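Local coordinates for protein acetyltransferase, GNAT family (Streptococcus agalactiae 2603V/R, PDB 2Q7B) that probably transfers an acetyl group from acetyl-CoA to an amino group of its substrate, at residues I45-D50 with P139-R144; Q56-Q61 with V97-F102; R133-T138 with D160-D165. One frame throughout, in Å; residues are numbered along the deposited sequence.

Contact 1 (I45-D50 with P139-R144); sequences IEAKLD and PEKEKR
A small surface contact joins A47 and L49, where the chain leaves helix 29-46, to P139, K141 and E142, where strand 133-139 turns into helix 143-150 of the GNAT fold. K48, with positive phi, leads the chain away from its helix, while P139 to E142 form a type I beta turn whose E142 N bonds P139 O at 3.0 Å. Apolar packing centres on L49, which crosses P139 at about a right angle; its CD1 lies 4.0 Å from P139 CG. The other methyl, CD2, meets the aliphatic part of K141 at CE, also 4.0 Å away, where the two side chains run past each other in opposite directions. K141 starts with CG between its backbone N and carbonyl carbon (chi1 77°) and is extended from there on, which carries CE across to the L49 methyl. E142, at the N-cap position of helix 143-150, sends OE1 to S145 OG of that helix, and its other oxygen, OE2, rests 3.6 Å from A47 CB. K141 NZ is modelled as a hydrogen-bond donor to the main-chain oxygen A47 O, but the 2.4 Å between them is too short to be trusted, and the exact position of this ammonium is doubtful.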
# COMPACT_ATOMS: atom_id res chain seq x y z
N ILE A 45 -1.07 10.29 -8.03
CA ILE A 45 -0.55 10.40 -9.39
C ILE A 45 -1.47 11.32 -10.18
O ILE A 45 -1.02 12.28 -10.79
CB ILE A 45 -0.41 9.02 -10.07
CG1 ILE A 45 0.63 8.19 -9.28
CG2 ILE A 45 0.03 9.20 -11.54
CD1 ILE A 45 0.78 6.79 -9.74
N GLU A 46 -2.77 11.06 -10.10
CA GLU A 46 -3.76 11.85 -10.81
C GLU A 46 -4.07 13.18 -10.12
O GLU A 46 -3.95 14.22 -10.75
CB GLU A 46 -5.04 11.05 -11.00
CG GLU A 46 -6.04 11.74 -11.89
CD GLU A 46 -7.35 11.00 -12.01
OE1 GLU A 46 -7.76 10.30 -11.06
OE2 GLU A 46 -7.97 11.16 -13.05
N ALA A 47 -4.44 13.15 -8.85
CA ALA A 47 -4.79 14.37 -8.11
C ALA A 47 -3.63 15.05 -7.36
O ALA A 47 -3.82 16.16 -6.85
CB ALA A 47 -5.93 14.10 -7.15
N LYS A 48 -2.46 14.42 -7.27
CA LYS A 48 -1.30 15.07 -6.63
C LYS A 48 -1.57 15.59 -5.19
O LYS A 48 -1.09 16.67 -4.82
CB LYS A 48 -0.84 16.27 -7.47
CG LYS A 48 -0.81 16.09 -8.99
CD LYS A 48 0.45 15.47 -9.51
CE LYS A 48 0.46 15.58 -11.02
NZ LYS A 48 1.82 15.32 -11.59
N LEU A 49 -2.31 14.83 -4.39
CA LEU A 49 -2.67 15.23 -3.04
C LEU A 49 -1.64 14.86 -1.98
O LEU A 49 -1.75 15.31 -0.84
CB LEU A 49 -4.01 14.62 -2.65
CG LEU A 49 -5.20 14.97 -3.55
CD1 LEU A 49 -6.37 14.05 -3.24
CD2 LEU A 49 -5.59 16.42 -3.39
N ASP A 50 -0.67 14.03 -2.34
CA ASP A 50 0.37 13.58 -1.41
C ASP A 50 -0.20 13.00 -0.10
O ASP A 50 0.16 13.41 0.99
CB ASP A 50 1.38 14.71 -1.14
CG ASP A 50 2.60 14.25 -0.34
OD1 ASP A 50 3.01 13.07 -0.51
OD2 ASP A 50 3.14 15.07 0.45
N PRO A 139 -11.80 17.03 -2.30
CA PRO A 139 -10.91 18.19 -2.48
C PRO A 139 -11.55 19.34 -3.28
O PRO A 139 -12.27 19.09 -4.25
CB PRO A 139 -9.72 17.60 -3.24
CG PRO A 139 -9.74 16.15 -2.94
CD PRO A 139 -11.18 15.78 -2.76
N GLU A 140 -11.26 20.58 -2.88
CA GLU A 140 -11.85 21.76 -3.51
C GLU A 140 -11.45 21.87 -4.98
O GLU A 140 -12.17 22.49 -5.75
CB GLU A 140 -11.49 23.05 -2.75
CG GLU A 140 -12.58 24.18 -2.76
CD GLU A 140 -12.76 24.88 -4.10
N LYS A 141 -10.33 21.25 -5.37
CA LYS A 141 -9.89 21.31 -6.77
C LYS A 141 -10.49 20.23 -7.66
O LYS A 141 -10.26 20.24 -8.86
CB LYS A 141 -8.37 21.20 -6.86
CG LYS A 141 -7.82 19.79 -6.67
CD LYS A 141 -6.31 19.81 -6.78
CE LYS A 141 -5.74 18.41 -6.82
NZ LYS A 141 -4.28 18.50 -7.06
N GLU A 142 -11.27 19.31 -7.09
CA GLU A 142 -11.79 18.19 -7.87
C GLU A 142 -13.18 18.54 -8.42
O GLU A 142 -14.21 18.10 -7.91
CB GLU A 142 -11.77 16.93 -7.01
CG GLU A 142 -11.07 15.76 -7.69
CD GLU A 142 -10.68 14.66 -6.71
OE1 GLU A 142 -11.60 13.96 -6.21
OE2 GLU A 142 -9.45 14.48 -6.47
N LYS A 143 -13.18 19.36 -9.48
CA LYS A 143 -14.40 19.84 -10.13
C LYS A 143 -15.24 18.70 -10.72
O LYS A 143 -16.47 18.69 -10.59
CB LYS A 143 -14.03 20.88 -11.21
CG LYS A 143 -15.21 21.53 -11.91
N ARG A 144 -14.56 17.75 -11.38
CA ARG A 144 -15.22 16.57 -11.98
C ARG A 144 -16.02 15.82 -10.93
O ARG A 144 -17.19 15.48 -11.16
CB ARG A 144 -14.18 15.63 -12.62

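Contact 2 (Q56-Q61 with V97-F102); sequences QDDIFQ and VLKKFF
K100, on strand 95-103, reaches the segment 56-61, with its 3-10 turn at 57-60, and meets Q56, D58 and I59 in a mostly buried contact. The polar part is led by a hydrogen bond from K100 NZ to Q56 OE1, 2.8 Å long. The ammonium approaches the amide oxygen at a C=O...N angle of 137° and stands 19° out of the carbonyl plane. Q56 is held at its other end too, since its NE2 bonds Q43 OE1 of helix 29-46, which fixes the rotation of the amide and keeps the oxygen turned to the lysine.

Charge plays a looser part. D58 OD2 lies 3.3 Å from K100 CE but 4.4 Å from K100 NZ, beyond a salt bridge, and its hydrogen bond goes to Y66 OH. The carboxylate would probably still help to stabilise the ammonium. K99 NZ turns elsewhere, to Y166 OH.

Nonpolar contact is made by I59, whose side chain crosses that of K100 obliquely and puts CD1 3.9 Å from K100 CD. K100 bends at chi2 (-56°), which lays CG and CD against this methyl; a second bend, at chi4, sets the direction of NZ.

The backbone of K100 is in the left-handed helical region, with positive phi. Strand 95-103 pairs K99 with A87 but F102 with S85, and so carries one residue more than its antiparallel neighbour there. Both K99 NZ and K100 NZ donate to a citrate ion, probably from the crystallisation liquor. A beta bulge at this place in the fourth strand, beside the parting of strands 95-103 and 133-139, is typical of the GNAT fold and its acetyl-CoA cleft.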
# COMPACT_ATOMS: atom_id res chain seq x y z
N GLN A 56 -4.45 6.67 6.26
CA GLN A 56 -5.70 5.97 5.97
C GLN A 56 -5.45 4.49 6.14
O GLN A 56 -5.74 3.68 5.26
CB GLN A 56 -6.20 6.32 4.58
CG GLN A 56 -5.12 6.21 3.51
CD GLN A 56 -5.48 6.80 2.17
OE1 GLN A 56 -6.58 7.33 1.99
NE2 GLN A 56 -4.55 6.69 1.21
N ASP A 57 -4.95 4.13 7.31
CA ASP A 57 -4.60 2.74 7.60
C ASP A 57 -5.83 1.80 7.76
O ASP A 57 -5.66 0.59 7.85
CB ASP A 57 -3.63 2.65 8.78
CG ASP A 57 -4.19 3.26 10.06
OD1 ASP A 57 -5.34 2.92 10.41
OD2 ASP A 57 -3.51 4.07 10.69
N ASP A 58 -7.04 2.36 7.79
CA ASP A 58 -8.30 1.57 7.71
C ASP A 58 -8.31 0.61 6.47
O ASP A 58 -8.95 -0.45 6.48
CB ASP A 58 -9.53 2.50 7.64
CG ASP A 58 -9.38 3.66 6.62
OD1 ASP A 58 -8.61 4.61 6.92
OD2 ASP A 58 -10.04 3.67 5.57
N ILE A 59 -7.57 0.98 5.44
CA ILE A 59 -7.39 0.18 4.20
C ILE A 59 -6.78 -1.19 4.50
O ILE A 59 -7.06 -2.16 3.79
CB ILE A 59 -6.50 0.99 3.17
CG1 ILE A 59 -7.24 2.24 2.69
CG2 ILE A 59 -6.05 0.16 2.01
CD1 ILE A 59 -8.61 1.99 2.18
N PHE A 60 -5.97 -1.26 5.55
CA PHE A 60 -5.27 -2.49 5.97
C PHE A 60 -6.02 -3.28 7.06
O PHE A 60 -5.55 -4.31 7.53
CB PHE A 60 -3.82 -2.12 6.36
CG PHE A 60 -3.09 -1.40 5.27
CD1 PHE A 60 -2.62 -2.09 4.17
CD2 PHE A 60 -2.99 -0.03 5.27
CE1 PHE A 60 -2.02 -1.43 3.12
CE2 PHE A 60 -2.38 0.64 4.21
CZ PHE A 60 -1.90 -0.06 3.13
N GLN A 61 -7.21 -2.81 7.42
CA GLN A 61 -8.05 -3.46 8.42
C GLN A 61 -9.50 -3.20 8.06
O GLN A 61 -10.29 -2.78 8.89
CB GLN A 61 -7.72 -2.94 9.82
CG GLN A 61 -7.73 -1.42 9.98
CD GLN A 61 -7.14 -0.96 11.32
OE1 GLN A 61 -7.42 -1.54 12.34
NE2 GLN A 61 -6.32 0.10 11.29
N VAL A 97 -20.85 7.95 6.44
CA VAL A 97 -19.90 8.68 5.62
C VAL A 97 -19.58 7.82 4.40
O VAL A 97 -19.41 6.62 4.52
CB VAL A 97 -18.56 8.94 6.39
CG1 VAL A 97 -17.60 9.80 5.56
CG2 VAL A 97 -18.84 9.62 7.72
N LEU A 98 -19.53 8.46 3.23
CA LEU A 98 -19.13 7.82 1.98
C LEU A 98 -17.63 8.10 1.87
O LEU A 98 -17.21 9.25 1.85
CB LEU A 98 -19.93 8.41 0.82
CG LEU A 98 -19.79 7.76 -0.57
CD1 LEU A 98 -21.02 8.06 -1.42
CD2 LEU A 98 -18.52 8.18 -1.26
N LYS A 99 -16.83 7.03 1.85
CA LYS A 99 -15.37 7.11 1.85
C LYS A 99 -14.77 6.21 0.80
O LYS A 99 -15.45 5.35 0.24
CB LYS A 99 -14.82 6.61 3.19
CG LYS A 99 -15.10 7.46 4.41
CD LYS A 99 -14.60 6.80 5.69
CE LYS A 99 -13.07 6.71 5.79
NZ LYS A 99 -12.46 8.03 5.77
N LYS A 100 -13.48 6.41 0.57
CA LYS A 100 -12.66 5.61 -0.32
C LYS A 100 -13.32 5.33 -1.66
O LYS A 100 -13.32 4.21 -2.14
CB LYS A 100 -12.26 4.33 0.37
CG LYS A 100 -11.53 4.54 1.71
CD LYS A 100 -10.29 5.42 1.59
CE LYS A 100 -9.67 5.71 2.95
NZ LYS A 100 -9.15 7.10 3.01
N PHE A 101 -13.85 6.40 -2.27
CA PHE A 101 -14.54 6.30 -3.54
C PHE A 101 -13.56 6.59 -4.68
O PHE A 101 -13.21 7.73 -4.93
CB PHE A 101 -15.73 7.24 -3.53
CG PHE A 101 -16.56 7.21 -4.78
CD1 PHE A 101 -16.65 6.10 -5.60
CD2 PHE A 101 -17.38 8.28 -5.05
CE1 PHE A 101 -17.45 6.11 -6.71
CE2 PHE A 101 -18.19 8.29 -6.13
CZ PHE A 101 -18.22 7.20 -6.98
N PHE A 102 -13.13 5.55 -5.37
CA PHE A 102 -12.13 5.68 -6.44
C PHE A 102 -12.47 4.81 -7.63
O PHE A 102 -13.07 3.75 -7.46
CB PHE A 102 -10.75 5.24 -5.92
CG PHE A 102 -10.28 6.02 -4.72
CD1 PHE A 102 -9.88 7.34 -4.85
CD2 PHE A 102 -10.21 5.42 -3.45
CE1 PHE A 102 -9.45 8.06 -3.75
CE2 PHE A 102 -9.78 6.15 -2.36
CZ PHE A 102 -9.40 7.47 -2.52

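Contact 3 (R133-T138 with D160-D165); sequences RIVLDT and DELDVD
R133 holds the main-chain oxygen of D163 with both terminal nitrogens. The better bond is from NH2 to D163 O, 3.1 Å with an N-H...O angle of 148°; the oxygen lies at the edge of the guanidinium, 18° out of its plane. NH1 adds a weak second bond to D163 O at 3.4 Å. The third nitrogen, NE, donates to T95 OG1, at the start of the adjacent strand 95-103, so the group is steadied from two directions. With CG anti to the backbone N, R133 leaves strand 133-139 extended and then bends at chi3 (71°) to face the loop.

Around this polar centre the loop supplies apolar groups. L162 CD1 comes to 3.6 Å from R133 NH1, and V164 CB to 3.8 Å from R133 NH2. Deeper in, L162 CD2 meets V135 CG1 at 4.0 Å, while L162 also packs on I175 of strand 173-179.

Because the arginine grips a backbone carbonyl, and D163 OD1 stays 6.2 Å from R133 NH2, the loop is tied to the sheet through its main chain and the flanking L162 and V164, with no salt bridge to D163.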
# COMPACT_ATOMS: atom_id res chain seq x y z
N ARG A 133 -29.01 10.19 6.36
CA ARG A 133 -28.06 11.24 5.99
C ARG A 133 -26.73 10.62 5.58
O ARG A 133 -26.19 9.77 6.29
CB ARG A 133 -27.85 12.19 7.18
CG ARG A 133 -26.97 13.40 6.87
CD ARG A 133 -26.91 14.43 8.01
NE ARG A 133 -26.16 13.98 9.18
CZ ARG A 133 -25.85 14.75 10.23
NH1 ARG A 133 -26.18 16.03 10.27
NH2 ARG A 133 -25.17 14.23 11.25
N ILE A 134 -26.21 11.04 4.43
CA ILE A 134 -24.89 10.59 3.96
C ILE A 134 -24.02 11.81 3.74
O ILE A 134 -24.42 12.72 3.02
CB ILE A 134 -24.97 9.82 2.63
CG1 ILE A 134 -25.89 8.59 2.78
CG2 ILE A 134 -23.56 9.46 2.13
CD1 ILE A 134 -25.57 7.63 3.87
N VAL A 135 -22.83 11.80 4.34
CA VAL A 135 -21.88 12.90 4.23
C VAL A 135 -20.59 12.43 3.59
O VAL A 135 -20.27 11.24 3.59
CB VAL A 135 -21.58 13.54 5.62
CG1 VAL A 135 -22.88 13.99 6.30
CG2 VAL A 135 -20.82 12.59 6.53
N LEU A 136 -19.85 13.36 3.01
CA LEU A 136 -18.57 13.03 2.40
C LEU A 136 -17.79 14.29 2.21
O LEU A 136 -18.35 15.39 2.24
CB LEU A 136 -18.78 12.33 1.06
CG LEU A 136 -19.47 13.08 -0.09
CD1 LEU A 136 -18.50 13.97 -0.90
CD2 LEU A 136 -20.10 12.07 -1.04
N ASP A 137 -16.48 14.16 2.01
CA ASP A 137 -15.71 15.32 1.66
C ASP A 137 -14.97 15.03 0.36
O ASP A 137 -14.77 13.88 -0.01
CB ASP A 137 -14.76 15.80 2.76
CG ASP A 137 -13.57 14.93 2.90
OD1 ASP A 137 -13.79 13.72 2.92
OD2 ASP A 137 -12.43 15.45 2.99
N THR A 138 -14.60 16.10 -0.32
CA THR A 138 -13.94 16.01 -1.60
C THR A 138 -13.02 17.22 -1.74
O THR A 138 -13.39 18.30 -1.32
CB THR A 138 -15.01 15.96 -2.76
OG1 THR A 138 -14.36 16.10 -4.02
CG2 THR A 138 -16.05 17.06 -2.63
N ASP A 160 -18.25 24.01 9.60
CA ASP A 160 -18.65 24.57 10.90
C ASP A 160 -20.18 24.48 11.15
O ASP A 160 -20.62 24.56 12.29
CB ASP A 160 -18.16 26.02 11.04
CG ASP A 160 -16.65 26.13 11.04
N GLU A 161 -20.97 24.30 10.08
CA GLU A 161 -22.43 24.21 10.17
C GLU A 161 -23.00 22.78 10.12
O GLU A 161 -24.20 22.60 10.28
CB GLU A 161 -23.04 25.03 9.05
CG GLU A 161 -22.64 26.51 9.13
CD GLU A 161 -23.16 27.31 7.98
OE1 GLU A 161 -23.48 26.70 6.94
OE2 GLU A 161 -23.24 28.55 8.11
N LEU A 162 -22.15 21.79 9.87
CA LEU A 162 -22.58 20.39 9.88
C LEU A 162 -22.22 19.84 11.25
O LEU A 162 -21.06 19.92 11.64
CB LEU A 162 -21.84 19.58 8.80
CG LEU A 162 -22.13 18.07 8.74
CD1 LEU A 162 -23.59 17.76 8.45
CD2 LEU A 162 -21.24 17.40 7.70
N ASP A 163 -23.19 19.31 11.99
CA ASP A 163 -22.91 18.70 13.29
C ASP A 163 -22.91 17.20 13.05
O ASP A 163 -23.95 16.62 12.79
CB ASP A 163 -23.96 19.08 14.33
CG ASP A 163 -23.63 18.55 15.72
OD1 ASP A 163 -22.85 17.58 15.86
OD2 ASP A 163 -24.17 19.11 16.69
N VAL A 164 -21.74 16.57 13.15
CA VAL A 164 -21.61 15.15 12.90
C VAL A 164 -20.46 14.58 13.77
O VAL A 164 -19.46 15.26 14.00
CB VAL A 164 -21.40 14.91 11.37
CG1 VAL A 164 -20.10 15.57 10.87
CG2 VAL A 164 -21.42 13.43 11.01
N ASP A 165 -20.62 13.36 14.26
CA ASP A 165 -19.62 12.73 15.12
C ASP A 165 -18.51 12.14 14.25
O ASP A 165 -18.26 10.94 14.27
CB ASP A 165 -20.28 11.64 15.98
CG ASP A 165 -19.38 11.13 17.11
OD1 ASP A 165 -18.51 11.88 17.59
OD2 ASP A 165 -19.57 9.97 17.53

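In the fold
From the N terminus, helix 29-46 leads into contact 1, whose loop closes only at residues 139-144, after most of the sheet has been laid down. Contact 2 lies wholly within that loop: it joins the turn before helix 62-67 to strand 95-103. Contact 3 opens on strand 133-139 once contact 2 has closed, and ends at 160-165, beyond the close of contact 1, so contacts 1 and 3 cross; 133-138 runs directly into 139-144. Contacts 2 and 3 meet on neighbouring parallel strands, L98 N lying 2.9 Å from V135 O. Together they connect helix 29-46, the sheet and the loop before strand 173-179.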